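Local coordinates for protein BAT-2 beta-lactamase (Bacillus atrophaeus, PDB 6W5G) that hydrolyses beta-lactam antibiotics as a class D beta-lactamase, an enzyme type that confers antibiotic resistance, at residues D54-K59 with D234-I239; Y128-A133 with Q161-S166. One frame throughout, in Å; residues are numbered along the deposited sequence.

In the fold
From the N terminus the chain enters the antiparallel sheet with strand 48-54, turns through residues 54-59 and returns as strand 59-63. Far later, residues 234-239 carry the start of strand 236-244, which pairs with strand 48-54; contact 1 thus closes a loop of 174 residues where strand 48-54 ends and strand 236-244 begins. That loop contains contact 2 entirely, where helix 126-136 meets the loop between helices 138-147 and 172-184, closing a shorter loop of 27 residues in the helical part. The two lie on opposite sides of the chain's centre, nearest atoms about 18 Å apart: contact 1 ties sheet strands together, contact 2 a helix to the loop beside the carboxylated lysine.

Contact 1 of 2, residues D54-K59 with D234-I239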
ATOM      1  N   ASP A  54       2.537  15.902  -5.892  1.00 12.96           N
ATOM      2  CA  ASP A  54       2.018  16.289  -7.199  1.00 14.25           C
ATOM      3  C   ASP A  54       3.010  15.808  -8.251  1.00 15.26           C
ATOM      4  O   ASP A  54       4.145  16.291  -8.309  1.00 16.67           O
ATOM      5  CB  ASP A  54       1.888  17.810  -7.232  1.00 15.34           C
ATOM      6  CG  ASP A  54       1.187  18.321  -8.475  1.00 17.40           C
ATOM      7  OD1 ASP A  54       1.386  17.751  -9.569  1.00 17.62           O
ATOM      8  OD2 ASP A  54       0.461  19.332  -8.361  1.00 19.23           O
ATOM      9  N   VAL A  55       2.581  14.873  -9.101  1.00 15.59           N
ATOM     10  CA  VAL A  55       3.506  14.233 -10.037  1.00 16.37           C
ATOM     11  C   VAL A  55       3.970  15.216 -11.106  1.00 18.16           C
ATOM     12  O   VAL A  55       5.166  15.308 -11.410  1.00 19.49           O
ATOM     13  CB  VAL A  55       2.859  12.979 -10.653  1.00 16.20           C
ATOM     14  CG1 VAL A  55       3.669  12.500 -11.850  1.00 16.89           C
ATOM     15  CG2 VAL A  55       2.721  11.878  -9.602  1.00 16.55           C
ATOM     16  N   GLN A  56       3.033  15.962 -11.700  1.00 19.61           N
ATOM     17  CA  GLN A  56       3.381  16.840 -12.815  1.00 21.54           C
ATOM     18  C   GLN A  56       4.138  18.075 -12.346  1.00 24.07           C
ATOM     19  O   GLN A  56       5.053  18.547 -13.032  1.00 24.63           O
ATOM     20  CB  GLN A  56       2.127  17.253 -13.589  1.00 21.38           C
ATOM     21  CG  GLN A  56       1.492  16.138 -14.399  1.00 20.72           C
ATOM     22  CD  GLN A  56       0.792  15.125 -13.519  1.00 21.12           C
ATOM     23  OE1 GLN A  56       0.167  15.484 -12.521  1.00 20.81           O
ATOM     24  NE2 GLN A  56       0.903  13.854 -13.876  1.00 21.19           N
ATOM     25  N   LYS A  57       3.759  18.634 -11.203  1.00 24.74           N
ATOM     26  CA  LYS A  57       4.427  19.835 -10.720  1.00 26.21           C
ATOM     27  C   LYS A  57       5.615  19.527  -9.828  1.00 26.05           C
ATOM     28  O   LYS A  57       6.365  20.448  -9.480  1.00 26.63           O
ATOM     29  CB  LYS A  57       3.429  20.751 -10.014  1.00 28.23           C
ATOM     30  CG  LYS A  57       2.268  21.103 -10.907  1.00 31.08           C
ATOM     31  CD  LYS A  57       1.204  21.878 -10.178  1.00 34.11           C
ATOM     32  CE  LYS A  57      -0.062  21.928 -11.022  1.00 36.98           C
ATOM     33  NZ  LYS A  57      -1.026  22.921 -10.485  1.00 38.55           N
ATOM     34  N   ASP A  58       5.805  18.260  -9.473  1.00 25.79           N
ATOM     35  CA  ASP A  58       6.960  17.811  -8.700  1.00 26.30           C
ATOM     36  C   ASP A  58       7.096  18.569  -7.381  1.00 23.80           C
ATOM     37  O   ASP A  58       8.136  19.152  -7.070  1.00 24.80           O
ATOM     38  CB  ASP A  58       8.243  17.868  -9.522  1.00 29.92           C
ATOM     39  CG  ASP A  58       9.169  16.715  -9.225  1.00 33.47           C
ATOM     40  OD1 ASP A  58       8.927  15.994  -8.231  1.00 34.57           O
ATOM     41  OD2 ASP A  58      10.141  16.532  -9.982  1.00 36.26           O
ATOM     42  N   LYS A  59       6.024  18.547  -6.592  1.00 20.89           N
ATOM     43  CA  LYS A  59       5.979  19.193  -5.292  1.00 20.99           C
ATOM     44  C   LYS A  59       5.379  18.216  -4.293  1.00 17.99           C
ATOM     45  O   LYS A  59       4.515  17.474  -4.650  1.00 17.26           O
ATOM     46  CB  LYS A  59       5.093  20.405  -5.310  1.00 23.82           C
ATOM     47  CG  LYS A  59       5.541  21.506  -6.254  1.00 27.68           C
ATOM     48  CD  LYS A  59       4.441  22.512  -6.425  1.00 31.38           C
ATOM     49  CE  LYS A  59       4.304  23.383  -5.233  1.00 34.85           C
ATOM     50  NZ  LYS A  59       3.882  24.703  -5.731  1.00 37.25           N
ATOM     51  N   ASP A 234      -7.908  13.714 -15.116  1.00 24.56           N
ATOM     52  CA  ASP A 234      -7.476  14.202 -16.416  1.00 27.84           C
ATOM     53  C   ASP A 234      -6.349  15.210 -16.224  1.00 29.63           C
ATOM     54  O   ASP A 234      -6.534  16.248 -15.581  1.00 31.24           O
ATOM     55  CB  ASP A 234      -8.651  14.835 -17.156  1.00 29.75           C
ATOM     56  CG  ASP A 234      -9.477  13.811 -17.920  0.46 31.36           C
ATOM     57  OD1 ASP A 234      -8.894  12.827 -18.424  0.39 31.55           O
ATOM     58  OD2 ASP A 234     -10.710  13.993 -18.019  0.42 32.32           O
ATOM     59  N   ASN A 235      -5.169  14.875 -16.742  1.00 30.56           N
ATOM     60  CA  ASN A 235      -3.986  15.735 -16.765  1.00 30.94           C
ATOM     61  C   ASN A 235      -3.315  15.926 -15.409  1.00 28.78           C
ATOM     62  O   ASN A 235      -2.408  16.759 -15.301  1.00 29.83           O
ATOM     63  CB  ASN A 235      -4.246  17.099 -17.420  1.00 33.14           C
ATOM     64  CG  ASN A 235      -4.792  16.973 -18.826  1.00 35.48           C
ATOM     65  OD1 ASN A 235      -5.922  17.372 -19.102  1.00 37.07           O
ATOM     66  ND2 ASN A 235      -3.987  16.421 -19.725  1.00 35.63           N
ATOM     67  N   HIS A 236      -3.713  15.185 -14.375  1.00 26.01           N
ATOM     68  CA  HIS A 236      -3.064  15.338 -13.080  1.00 23.78           C
ATOM     69  C   HIS A 236      -3.007  14.001 -12.361  1.00 21.75           C
ATOM     70  O   HIS A 236      -3.932  13.192 -12.450  1.00 24.17           O
ATOM     71  CB  HIS A 236      -3.780  16.363 -12.188  1.00 25.96           C
ATOM     72  CG  HIS A 236      -3.816  17.746 -12.760  1.00 28.24           C
ATOM     73  ND1 HIS A 236      -2.790  18.650 -12.589  1.00 29.01           N
ATOM     74  CD2 HIS A 236      -4.757  18.379 -13.501  1.00 29.52           C
ATOM     75  CE1 HIS A 236      -3.095  19.779 -13.202  1.00 30.08           C
ATOM     76  NE2 HIS A 236      -4.282  19.643 -13.763  1.00 29.83           N
ATOM     77  N   SER A 237      -1.918  13.779 -11.640  1.00 17.15           N
ATOM     78  CA  SER A 237      -1.834  12.598 -10.799  1.00 16.05           C
ATOM     79  C   SER A 237      -1.037  12.936  -9.552  1.00 14.08           C
ATOM     80  O   SER A 237      -0.183  13.826  -9.568  1.00 15.01           O
ATOM     81  CB  SER A 237      -1.232  11.404 -11.540  1.00 17.87           C
ATOM     82  OG  SER A 237       0.031  11.731 -12.076  1.00 19.23           O
ATOM     83  N   TYR A 238      -1.332  12.216  -8.471  1.00 12.23           N
ATOM     84  CA  TYR A 238      -0.782  12.510  -7.157  1.00 11.35           C
ATOM     85  C   TYR A 238      -0.521  11.203  -6.425  1.00 10.92           C
ATOM     86  O   TYR A 238      -1.337  10.284  -6.485  1.00 11.93           O
ATOM     87  CB  TYR A 238      -1.753  13.370  -6.324  1.00 11.33           C
ATOM     88  CG  TYR A 238      -2.248  14.610  -7.048  1.00 12.52           C
ATOM     89  CD1 TYR A 238      -3.289  14.537  -7.975  1.00 14.12           C
ATOM     90  CD2 TYR A 238      -1.668  15.854  -6.812  1.00 14.28           C
ATOM     91  CE1 TYR A 238      -3.727  15.660  -8.648  1.00 14.28           C
ATOM     92  CE2 TYR A 238      -2.110  16.990  -7.478  1.00 14.66           C
ATOM     93  CZ  TYR A 238      -3.139  16.887  -8.393  1.00 15.27           C
ATOM     94  OH  TYR A 238      -3.579  18.009  -9.067  1.00 17.56           O
ATOM     95  N   ILE A 239       0.621  11.127  -5.742  1.00 10.67           N
ATOM     96  CA  ILE A 239       0.980  10.004  -4.875  1.00  9.89           C
ATOM     97  C   ILE A 239       0.641  10.405  -3.449  1.00  9.32           C
ATOM     98  O   ILE A 239       0.895  11.544  -3.046  1.00 11.29           O
ATOM     99  CB  ILE A 239       2.492   9.704  -4.973  1.00 10.97           C
ATOM    100  CG1 ILE A 239       2.990   9.757  -6.418  1.00 12.62           C
ATOM    101  CG2 ILE A 239       2.845   8.386  -4.281  1.00 10.91           C
ATOM    102  CD1 ILE A 239       2.337   8.751  -7.344  1.00 14.04           C
TER
HETATM  103  O   HOH W   1      -2.013  20.147  -9.034  1.00 22.45           O
HETATM  104  O   HOH W   2      -0.474  18.030 -11.405  1.00 25.18           O
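The side chain of Gln56 leaves with CG beside its backbone N and bends at chi2 (73°), which turns its amide back onto Ser237; the Ser237 hydroxyl, set between its own backbone N and carbonyl carbon (chi1 55°), faces that amide. Two hydrogen bonds result. Ser237 N donates to Gln56 OE1 at 2.8 Å, the N-H coming in well off the C=O line, and Gln56 NE2 reaches Ser237 OG at 2.9 Å, with OG close to the amide plane. Together they fix the rotation of the amide, while Ser237 OG is also bonded to Tyr183 OH of helix 172-184. Beside this pair, Val55 N donates to Ser237 O (3.0 Å), and Val55 CG2 packs on Ile239 CG1 at 3.8 Å.

The setting is the end of two antiparallel strands of the central sheet: Asp54 and Tyr238 form a non-hydrogen-bonded pair with their side chains on the same face, and the turn after Asp54 closes through a G1 beta bulge in which Asp58 and Lys59 both face Asp54. Asp54 OD1 takes the backbone N of Lys57 at 3.0 Å, an Asx motif, the N-H coming from above the carboxylate plane. The Asp54 carboxylate lies alongside the Tyr238 ring, planes 57° apart, with Asp54 OD2 3.6 Å from Tyr238 CE2. One water donates to Asp54 OD2 and accepts from Tyr238 OH; a second donates to both Asp54 OD1 and Gln56 OE1 and meets His236 ND1 in the plane of the imidazole at 2.7 Å.

Contact 2 of 2, residues Y128-A133 with Q161-S166; sequences YYQAMA and QFWLQS
Trp163 reaches from a type I beta turn, Gln161 to Leu164, to helix 126-136 in the helical part of the class D beta-lactamase fold. From its CB, directed at the helix, CG sits between the backbone N and the carbonyl carbon (chi1 65°), a setting that sends the six-membered ring of the indole against Gln130 and Ala133. NE1 of the pyrrole ring hydrogen-bonds OQ2 of the carboxylated lysine at position 79, so this side chain directly holds the modified group; in class D enzymes the carboxylated lysine serves as the general base. On the six-membered ring, CE3 of Trp163 lies 3.6 Å above the centre of the Phe162 ring, whose CD1 in turn lies at the indole edge. Farther out, Trp163 CZ2 meets Gln130 CG at 4.0 Å, and Trp163 CH2 touches Ala133 CB at 3.9 Å and Tyr129 O at 4.0 Å. CZ3 also packs on Ala133 CB. Leu164 CG covers one indole face, offset toward the rim. Beyond CG the Gln130 chain runs extended, and its NE2 donates to Asp160 O. The amides of Gln130 and Gln161 are turned 77° apart without bonding each other; one water accepts from Gln130 NE2 at 2.9 Å and from Gln161 NE2 at 3.1 Å.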
ATOM      1  N   TYR A 128      -3.362 -15.811   1.850  1.00 10.12           N
ATOM      2  CA  TYR A 128      -2.953 -15.982   0.463  1.00  9.59           C
ATOM      3  C   TYR A 128      -1.527 -15.500   0.276  1.00  9.80           C
ATOM      4  O   TYR A 128      -0.690 -16.198  -0.316  1.00  9.60           O
ATOM      5  CB  TYR A 128      -3.910 -15.227  -0.472  1.00  9.20           C
ATOM      6  CG  TYR A 128      -3.595 -15.429  -1.938  1.00  9.53           C
ATOM      7  CD1 TYR A 128      -2.467 -14.848  -2.518  1.00  9.80           C
ATOM      8  CD2 TYR A 128      -4.426 -16.202  -2.751  1.00  9.58           C
ATOM      9  CE1 TYR A 128      -2.156 -15.055  -3.835  1.00  9.80           C
ATOM     10  CE2 TYR A 128      -4.132 -16.405  -4.080  1.00  9.02           C
ATOM     11  CZ  TYR A 128      -2.988 -15.825  -4.619  1.00  8.93           C
ATOM     12  OH  TYR A 128      -2.652 -16.012  -5.935  1.00  9.39           O
ATOM     13  N   TYR A 129      -1.231 -14.303   0.789  1.00  9.91           N
ATOM     14  CA  TYR A 129       0.091 -13.721   0.596  1.00  9.49           C
ATOM     15  C   TYR A 129       1.155 -14.441   1.422  1.00  9.99           C
ATOM     16  O   TYR A 129       2.329 -14.457   1.029  1.00 10.79           O
ATOM     17  CB  TYR A 129       0.039 -12.202   0.841  1.00  8.67           C
ATOM     18  CG  TYR A 129      -0.474 -11.457  -0.380  1.00  9.49           C
ATOM     19  CD1 TYR A 129      -1.802 -11.597  -0.803  1.00  8.46           C
ATOM     20  CD2 TYR A 129       0.372 -10.649  -1.134  1.00  9.63           C
ATOM     21  CE1 TYR A 129      -2.268 -10.943  -1.940  1.00  9.12           C
ATOM     22  CE2 TYR A 129      -0.086  -9.983  -2.270  1.00 10.17           C
ATOM     23  CZ  TYR A 129      -1.403 -10.132  -2.662  1.00 10.06           C
ATOM     24  OH  TYR A 129      -1.833  -9.475  -3.789  1.00  9.63           O
ATOM     25  N   GLN A 130       0.767 -15.059   2.545  1.00  9.61           N
ATOM     26  CA  GLN A 130       1.696 -15.911   3.288  1.00 11.19           C
ATOM     27  C   GLN A 130       2.076 -17.144   2.475  1.00 11.25           C
ATOM     28  O   GLN A 130       3.250 -17.527   2.426  1.00 11.82           O
ATOM     29  CB  GLN A 130       1.085 -16.334   4.622  1.00 11.45           C
ATOM     30  CG  GLN A 130       0.914 -15.192   5.619  1.00 11.27           C
ATOM     31  CD  GLN A 130       0.267 -15.649   6.911  1.00 12.28           C
ATOM     32  OE1 GLN A 130      -0.800 -16.268   6.898  1.00 14.71           O
ATOM     33  NE2 GLN A 130       0.914 -15.355   8.037  1.00 13.39           N
ATOM     34  N   ALA A 131       1.094 -17.785   1.834  1.00 10.36           N
ATOM     35  CA  ALA A 131       1.408 -18.913   0.968  1.00 10.93           C
ATOM     36  C   ALA A 131       2.350 -18.494  -0.157  1.00 11.39           C
ATOM     37  O   ALA A 131       3.335 -19.183  -0.444  1.00 12.55           O
ATOM     38  CB  ALA A 131       0.116 -19.521   0.413  1.00 12.01           C
ATOM     39  N   MET A 132       2.081 -17.345  -0.783  1.00 10.70           N
ATOM     40  CA  MET A 132       2.951 -16.864  -1.853  1.00 10.03           C
ATOM     41  C   MET A 132       4.352 -16.554  -1.338  1.00 11.42           C
ATOM     42  O   MET A 132       5.353 -16.890  -1.989  1.00 11.95           O
ATOM     43  CB  MET A 132       2.340 -15.626  -2.499  1.00 10.47           C
ATOM     44  CG  MET A 132       3.158 -15.124  -3.665  1.00 11.11           C
ATOM     45  SD  MET A 132       2.406 -13.702  -4.464  1.00 11.42           S
ATOM     46  CE  MET A 132       2.582 -12.461  -3.178  1.00 12.73           C
ATOM     47  N   ALA A 133       4.444 -15.921  -0.164  1.00 10.60           N
ATOM     48  CA  ALA A 133       5.753 -15.590   0.399  1.00 11.41           C
ATOM     49  C   ALA A 133       6.583 -16.842   0.648  1.00 12.20           C
ATOM     50  O   ALA A 133       7.788 -16.860   0.363  1.00 12.27           O
ATOM     51  CB  ALA A 133       5.587 -14.780   1.687  1.00 10.54           C
ATOM     52  N   GLN A 161       5.790 -13.905   8.011  1.00 12.99           N
ATOM     53  CA  GLN A 161       5.395 -13.072   9.138  1.00 12.86           C
ATOM     54  C   GLN A 161       6.020 -11.685   9.128  1.00 11.55           C
ATOM     55  O   GLN A 161       5.548 -10.819   9.873  1.00 12.28           O
ATOM     56  CB  GLN A 161       5.783 -13.734  10.475  1.00 14.74           C
ATOM     57  CG  GLN A 161       4.954 -14.962  10.844  1.00 15.97           C
ATOM     58  CD  GLN A 161       3.474 -14.670  11.059  1.00 17.61           C
ATOM     59  OE1 GLN A 161       3.085 -13.558  11.421  1.00 18.79           O
ATOM     60  NE2 GLN A 161       2.641 -15.686  10.855  1.00 20.09           N
ATOM     61  N   PHE A 162       7.064 -11.446   8.322  1.00 11.29           N
ATOM     62  CA  PHE A 162       7.952 -10.312   8.577  1.00 10.50           C
ATOM     63  C   PHE A 162       7.295  -8.954   8.365  1.00  9.72           C
ATOM     64  O   PHE A 162       7.820  -7.951   8.869  1.00 10.55           O
ATOM     65  CB  PHE A 162       9.245 -10.429   7.753  1.00 10.84           C
ATOM     66  CG  PHE A 162       9.028 -10.387   6.262  1.00 11.11           C
ATOM     67  CD1 PHE A 162       8.778  -9.183   5.617  1.00 11.67           C
ATOM     68  CD2 PHE A 162       9.067 -11.552   5.507  1.00 11.49           C
ATOM     69  CE1 PHE A 162       8.571  -9.139   4.252  1.00 11.29           C
ATOM     70  CE2 PHE A 162       8.875 -11.515   4.140  1.00 11.46           C
ATOM     71  CZ  PHE A 162       8.624 -10.311   3.509  1.00 10.68           C
ATOM     72  N   TRP A 163       6.187  -8.884   7.628  1.00 10.19           N
ATOM     73  CA  TRP A 163       5.504  -7.615   7.407  1.00  9.72           C
ATOM     74  C   TRP A 163       4.376  -7.353   8.398  1.00 10.90           C
ATOM     75  O   TRP A 163       3.746  -6.286   8.331  1.00 11.34           O
ATOM     76  CB  TRP A 163       4.979  -7.530   5.966  1.00  9.82           C
ATOM     77  CG  TRP A 163       3.903  -8.532   5.623  1.00 10.21           C
ATOM     78  CD1 TRP A 163       2.550  -8.332   5.673  1.00 10.40           C
ATOM     79  CD2 TRP A 163       4.090  -9.876   5.144  1.00  9.99           C
ATOM     80  NE1 TRP A 163       1.891  -9.468   5.275  1.00 11.61           N
ATOM     81  CE2 TRP A 163       2.808 -10.427   4.937  1.00 10.62           C
ATOM     82  CE3 TRP A 163       5.219 -10.663   4.868  1.00 10.99           C
ATOM     83  CZ2 TRP A 163       2.619 -11.732   4.467  1.00 10.75           C
ATOM     84  CZ3 TRP A 163       5.029 -11.957   4.400  1.00 12.12           C
ATOM     85  CH2 TRP A 163       3.738 -12.478   4.211  1.00 11.99           C
ATOM     86  N   LEU A 164       4.113  -8.284   9.312  1.00 10.92           N
ATOM     87  CA  LEU A 164       2.965  -8.225  10.218  1.00 10.81           C
ATOM     88  C   LEU A 164       3.450  -7.902  11.631  1.00 11.05           C
ATOM     89  O   LEU A 164       3.728  -8.806  12.429  1.00 11.93           O
ATOM     90  CB  LEU A 164       2.206  -9.544  10.182  1.00 12.47           C
ATOM     91  CG  LEU A 164       1.621  -9.885   8.810  1.00 14.35           C
ATOM     92  CD1 LEU A 164       1.274 -11.369   8.740  1.00 15.39           C
ATOM     93  CD2 LEU A 164       0.406  -9.012   8.499  1.00 15.82           C
ATOM     94  N   GLN A 165       3.525  -6.603  11.937  1.00 10.68           N
ATOM     95  CA  GLN A 165       3.979  -6.096  13.238  1.00 11.76           C
ATOM     96  C   GLN A 165       5.227  -6.841  13.710  1.00 11.83           C
ATOM     97  O   GLN A 165       5.318  -7.347  14.832  1.00 12.84           O
ATOM     98  CB  GLN A 165       2.841  -6.021  14.281  1.00 12.09           C
ATOM     99  CG  GLN A 165       2.195  -7.347  14.703  1.00 13.63           C
ATOM    100  CD  GLN A 165       1.045  -7.803  13.816  1.00 14.96           C
ATOM    101  OE1 GLN A 165       0.557  -7.064  12.963  1.00 14.99           O
ATOM    102  NE2 GLN A 165       0.605  -9.037  14.026  1.00 15.99           N
ATOM    103  N   SER A 166       6.207  -6.904  12.809  1.00 12.62           N
ATOM    104  CA  SER A 166       7.337  -7.808  12.962  1.00 11.96           C
ATOM    105  C   SER A 166       8.636  -7.069  12.638  1.00 11.94           C
ATOM    106  O   SER A 166       8.804  -5.907  13.029  1.00 12.34           O
ATOM    107  CB  SER A 166       7.103  -9.046  12.082  1.00 12.59           C
ATOM    108  OG  SER A 166       8.095 -10.042  12.233  1.00 14.80           O
TER
HETATM  109  O   HOH W   3      -0.404 -15.771  10.636  1.00 32.29           O